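Local coordinates for heat shock protein, putative (Plasmodium falciparum, PDB 1Y6Z) that is the middle domain of a putative Hsp90-family chaperone, which probably assists protein folding in an ATP-dependent manner, at residues S56-L61 and N152-Y157; P91-F96 and K156-G161. All blocks are in the same frame, centred on the assembly; numbering follows the deposited sequence.

Contact 1 of 2, residues S56-L61 and N152-Y157; sequences SLPWEL and NTFGKY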
# COMPACT_ATOMS: atom_id res chain seq x y z
N SER B 56 7.96 -7.79 22.68
CA SER B 56 7.38 -7.21 23.86
C SER B 56 7.86 -5.77 23.92
O SER B 56 8.78 -5.38 23.19
CB SER B 56 7.77 -7.98 25.14
OG SER B 56 9.17 -7.95 25.35
N LEU B 57 7.29 -4.97 24.82
CA LEU B 57 7.65 -3.55 24.88
C LEU B 57 9.15 -3.37 25.21
O LEU B 57 9.63 -3.96 26.21
CB LEU B 57 6.72 -2.84 25.86
CG LEU B 57 6.57 -1.34 25.92
CD1 LEU B 57 6.17 -0.76 24.50
CD2 LEU B 57 5.55 -0.98 27.03
N PRO B 58 9.93 -2.62 24.38
CA PRO B 58 11.31 -2.41 24.80
C PRO B 58 11.36 -1.75 26.18
O PRO B 58 10.44 -1.04 26.56
CB PRO B 58 11.86 -1.44 23.74
CG PRO B 58 11.06 -1.75 22.49
CD PRO B 58 9.68 -2.08 23.01
N TRP B 59 12.43 -2.00 26.93
CA TRP B 59 12.50 -1.48 28.31
C TRP B 59 12.60 0.05 28.29
O TRP B 59 12.01 0.74 29.14
CB TRP B 59 13.67 -2.16 29.10
CG TRP B 59 13.34 -3.64 29.33
CD1 TRP B 59 13.85 -4.72 28.68
CD2 TRP B 59 12.28 -4.14 30.15
NE1 TRP B 59 13.21 -5.88 29.10
CE2 TRP B 59 12.24 -5.53 30.01
CE3 TRP B 59 11.37 -3.53 31.02
CZ2 TRP B 59 11.30 -6.33 30.69
CZ3 TRP B 59 10.45 -4.31 31.72
CH2 TRP B 59 10.45 -5.71 31.57
N GLU B 60 13.31 0.61 27.31
CA GLU B 60 13.30 2.07 27.08
C GLU B 60 11.88 2.67 26.99
O GLU B 60 11.71 3.87 27.21
CB GLU B 60 14.02 2.45 25.78
CG GLU B 60 15.45 2.03 25.68
CD GLU B 60 15.62 0.65 25.06
OE1 GLU B 60 14.59 0.01 24.77
OE2 GLU B 60 16.76 0.17 24.88
N LEU B 61 10.86 1.85 26.71
CA LEU B 61 9.52 2.35 26.52
C LEU B 61 8.56 1.85 27.57
O LEU B 61 7.35 1.95 27.42
CB LEU B 61 9.00 1.95 25.11
CG LEU B 61 9.87 2.42 23.94
CD1 LEU B 61 9.25 1.88 22.62
CD2 LEU B 61 9.85 3.95 24.00
N ASN B 152 -2.24 -5.70 20.92
CA ASN B 152 -2.26 -5.61 22.42
C ASN B 152 -1.04 -4.88 23.02
O ASN B 152 -1.17 -4.17 24.02
CB ASN B 152 -2.34 -7.00 23.07
CG ASN B 152 -3.74 -7.65 22.95
OD1 ASN B 152 -3.87 -8.88 23.10
ND2 ASN B 152 -4.75 -6.86 22.65
N THR B 153 0.13 -5.01 22.39
CA THR B 153 1.42 -4.39 22.88
C THR B 153 1.71 -3.02 22.25
O THR B 153 2.11 -2.08 22.97
CB THR B 153 2.61 -5.32 22.54
OG1 THR B 153 2.26 -6.67 22.87
CG2 THR B 153 4.00 -4.87 23.21
N PHE B 154 1.54 -2.94 20.92
CA PHE B 154 1.97 -1.79 20.14
C PHE B 154 0.84 -1.02 19.45
O PHE B 154 1.07 0.03 18.87
CB PHE B 154 3.00 -2.23 19.08
CG PHE B 154 4.22 -2.85 19.65
CD1 PHE B 154 4.50 -4.21 19.41
CD2 PHE B 154 5.14 -2.08 20.40
CE1 PHE B 154 5.68 -4.86 19.94
CE2 PHE B 154 6.34 -2.70 20.96
CZ PHE B 154 6.59 -4.12 20.73
N GLY B 155 -0.39 -1.50 19.59
CA GLY B 155 -1.57 -0.80 19.05
C GLY B 155 -1.71 0.64 19.50
O GLY B 155 -2.21 1.45 18.73
N LYS B 156 -1.29 0.97 20.75
CA LYS B 156 -1.32 2.34 21.20
C LYS B 156 -0.47 3.23 20.30
O LYS B 156 -0.85 4.38 20.03
CB LYS B 156 -0.85 2.46 22.67
CG LYS B 156 0.54 1.78 22.92
CD LYS B 156 0.80 1.66 24.45
CE LYS B 156 2.30 1.49 24.70
NZ LYS B 156 2.56 1.49 26.25
N TYR B 157 0.67 2.70 19.81
CA TYR B 157 1.56 3.51 18.94
C TYR B 157 0.88 3.79 17.59
O TYR B 157 1.00 4.86 17.05
CB TYR B 157 2.91 2.81 18.72
CG TYR B 157 3.71 2.86 19.97
CD1 TYR B 157 3.81 1.77 20.80
CD2 TYR B 157 4.31 4.04 20.36
CE1 TYR B 157 4.58 1.85 22.02
CE2 TYR B 157 5.11 4.14 21.57
CZ TYR B 157 5.23 3.06 22.37
OH TYR B 157 5.93 3.17 23.60
O HOH W 1 5.05 2.10 26.00
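L57 reaches from the loop between strands 47-53 and 73-77 toward two aromatic rings of helix 145-164, in the middle domain of this Hsp90-family protein. Its CG stands anti to the backbone N (chi1 -164°), which carries L57 CD1 to the edge of the Y157 ring, near its plane and 3.9 Å from Y157 CE1; the two side chains cross at about a right angle. L57 CD1 also lies 4.0 Å from F154 CE2, approaching that ring obliquely. P58 and F154 approach from opposite directions, with P58 CD at the ring edge, in plane, and the carbonyl oxygen of S56 also sits at this edge, 3.5 Å from F154 CZ. T153 CG2 lies over the centre of one face of the F154 ring and packs 3.7 Å from the backbone N of L57, while F96 stacks on F154. L61 slants across the end of Y157, with L61 CB 3.6 Å from Y157 OH. That hydroxyl hydrogen-bonds to M65 O, so its rotation is probably restricted. No direct hydrogen bond joins the two segments; instead one water bridges them, donating to L61 O at 2.7 Å and to Y157 OH at 2.8 Å while accepting a hydrogen bond from K156 NZ at 2.6 Å.

Contact 2 of 2, residues P91-F96 and K156-G161; sequences PRWLTF and KYLKIG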
# COMPACT_ATOMS: atom_id res chain seq x y z
N PRO B 91 9.03 9.18 12.27
CA PRO B 91 7.85 9.55 13.07
C PRO B 91 7.90 8.87 14.41
O PRO B 91 8.32 7.73 14.49
CB PRO B 91 6.70 8.99 12.25
CG PRO B 91 7.22 9.20 10.81
CD PRO B 91 8.66 8.71 10.93
N ARG B 92 7.54 9.56 15.47
CA ARG B 92 7.75 8.93 16.77
C ARG B 92 6.78 7.78 17.03
O ARG B 92 7.01 6.95 17.95
CB ARG B 92 7.64 9.96 17.90
CG ARG B 92 6.21 10.40 18.22
CD ARG B 92 6.21 11.39 19.43
NE ARG B 92 4.85 11.75 19.80
CZ ARG B 92 4.50 12.35 20.96
NH1 ARG B 92 5.43 12.68 21.84
NH2 ARG B 92 3.25 12.63 21.21
N TRP B 93 5.71 7.68 16.24
CA TRP B 93 4.83 6.53 16.46
C TRP B 93 5.57 5.20 16.15
O TRP B 93 5.15 4.16 16.61
CB TRP B 93 3.51 6.63 15.71
CG TRP B 93 3.62 6.44 14.27
CD1 TRP B 93 3.91 7.40 13.36
CD2 TRP B 93 3.48 5.19 13.54
NE1 TRP B 93 3.97 6.84 12.11
CE2 TRP B 93 3.65 5.50 12.18
CE3 TRP B 93 3.17 3.86 13.91
CZ2 TRP B 93 3.57 4.51 11.16
CZ3 TRP B 93 3.03 2.88 12.89
CH2 TRP B 93 3.26 3.21 11.54
N LEU B 94 6.68 5.27 15.42
CA LEU B 94 7.50 4.10 15.11
C LEU B 94 8.70 3.85 16.03
O LEU B 94 9.56 3.04 15.69
CB LEU B 94 8.03 4.22 13.68
CG LEU B 94 6.90 3.94 12.71
CD1 LEU B 94 7.39 4.47 11.39
CD2 LEU B 94 6.58 2.40 12.66
N THR B 95 8.72 4.54 17.17
CA THR B 95 9.79 4.43 18.19
C THR B 95 9.97 3.00 18.68
O THR B 95 11.03 2.65 19.17
CB THR B 95 9.53 5.36 19.42
OG1 THR B 95 10.70 5.39 20.28
CG2 THR B 95 8.31 4.93 20.22
N PHE B 96 8.92 2.18 18.57
CA PHE B 96 9.00 0.77 19.08
C PHE B 96 9.80 -0.13 18.15
O PHE B 96 10.21 -1.20 18.56
CB PHE B 96 7.62 0.16 19.35
CG PHE B 96 6.78 -0.02 18.09
CD1 PHE B 96 5.93 0.98 17.66
CD2 PHE B 96 6.89 -1.20 17.33
CE1 PHE B 96 5.12 0.83 16.51
CE2 PHE B 96 6.12 -1.34 16.12
CZ PHE B 96 5.23 -0.34 15.75
N LYS B 156 -1.29 0.97 20.75
CA LYS B 156 -1.32 2.34 21.20
C LYS B 156 -0.47 3.23 20.30
O LYS B 156 -0.85 4.38 20.03
CB LYS B 156 -0.85 2.46 22.67
CG LYS B 156 0.54 1.78 22.92
CD LYS B 156 0.80 1.66 24.45
CE LYS B 156 2.30 1.49 24.70
NZ LYS B 156 2.56 1.49 26.25
N TYR B 157 0.67 2.70 19.81
CA TYR B 157 1.56 3.51 18.94
C TYR B 157 0.88 3.79 17.59
O TYR B 157 1.00 4.86 17.05
CB TYR B 157 2.91 2.81 18.72
CG TYR B 157 3.71 2.86 19.97
CD1 TYR B 157 3.81 1.77 20.80
CD2 TYR B 157 4.31 4.04 20.36
CE1 TYR B 157 4.58 1.85 22.02
CE2 TYR B 157 5.11 4.14 21.57
CZ TYR B 157 5.23 3.06 22.37
OH TYR B 157 5.93 3.17 23.60
N LEU B 158 0.20 2.80 17.08
CA LEU B 158 -0.49 2.97 15.78
C LEU B 158 -1.57 4.03 15.90
O LEU B 158 -1.72 4.89 15.03
CB LEU B 158 -1.03 1.62 15.35
CG LEU B 158 -0.07 0.73 14.57
CD1 LEU B 158 1.21 0.31 15.36
CD2 LEU B 158 -0.85 -0.53 14.06
N LYS B 159 -2.26 4.04 17.07
CA LYS B 159 -3.35 5.02 17.35
C LYS B 159 -2.78 6.39 17.36
O LYS B 159 -3.36 7.29 16.77
CB LYS B 159 -4.07 4.67 18.66
CG LYS B 159 -5.07 3.52 18.50
CD LYS B 159 -5.48 2.97 19.88
CE LYS B 159 -6.24 1.67 19.78
NZ LYS B 159 -6.22 1.06 21.20
N ILE B 160 -1.59 6.55 17.97
CA ILE B 160 -0.85 7.84 17.93
C ILE B 160 -0.42 8.17 16.49
O ILE B 160 -0.51 9.33 16.08
CB ILE B 160 0.33 7.84 18.89
CG1 ILE B 160 -0.17 7.91 20.34
CG2 ILE B 160 1.33 9.04 18.63
CD1 ILE B 160 0.81 7.22 21.27
N GLY B 161 0.02 7.17 15.74
CA GLY B 161 0.33 7.38 14.31
C GLY B 161 -0.83 7.99 13.51
O GLY B 161 -0.61 8.90 12.69
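W93 lays one face of its indole against G161, in a CH-pi contact that places G161 CA 3.8 Å from the centroid of the five-membered ring and 26° off its normal. W93 CG comes within 3.4 Å of G161 CA, so the indole lies directly on the backbone of the helix. L94 CG, from the same loop as W93, packs over the opposite face, and W93 NE1 is hydrogen-bonded to D165 OD2, so the indole is held both across its faces and at its polar edge.

Among the aromatic contacts, the F96 and Y157 rings run past one another in opposite senses, at an oblique 42°, centroids 5.5 Å apart. F96 CG is wedged between its own backbone N and carbonyl carbon (chi1 65°), which puts F96 CD1 3.7 Å from Y157 CB.

Apolar contacts complete the interface. L158 CD1 sits at the edge of the indole, near its plane, against W93 CZ3, and also reaches F96 CZ, 4.1 Å away, while T95 CG2 packs obliquely on Y157, 3.6 Å from Y157 CE2. No hydrogen bond crosses between the segments, and W93 O, buried beside Y157 CB, has no hydrogen-bond partner in the model. M136 of helix 121-141 touches both W93 and L158. The arrangement is a buried apolar contact by which the loop leading into strand 98-103 of the mixed sheet packs on helix 145-164 in an Hsp90 middle domain.

Overall arrangement
Contacts 1 and 2 use consecutive, overlapping parts of helix 145-164, their centres about 9 Å apart, and share K156 and Y157. Along the chain, loop segment 56-61 comes first and 91-96 second, while both partner segments, 152-157 and 156-161, follow on the one helix. The loops flank strands of the five-stranded mixed sheet: 56-61 follows strand 47-53, and the loop segment 91-96 leads into strand 98-103, which lies next to 47-53 in the sheet. The contacts also touch each other, with F154 CD2 3.5 Å from F96 CG and L61 CD1 3.7 Å from F96 CA. Together they form a continuous, largely apolar seam between the loops of the five-stranded sheet and helix 145-164 of this Hsp90 middle domain.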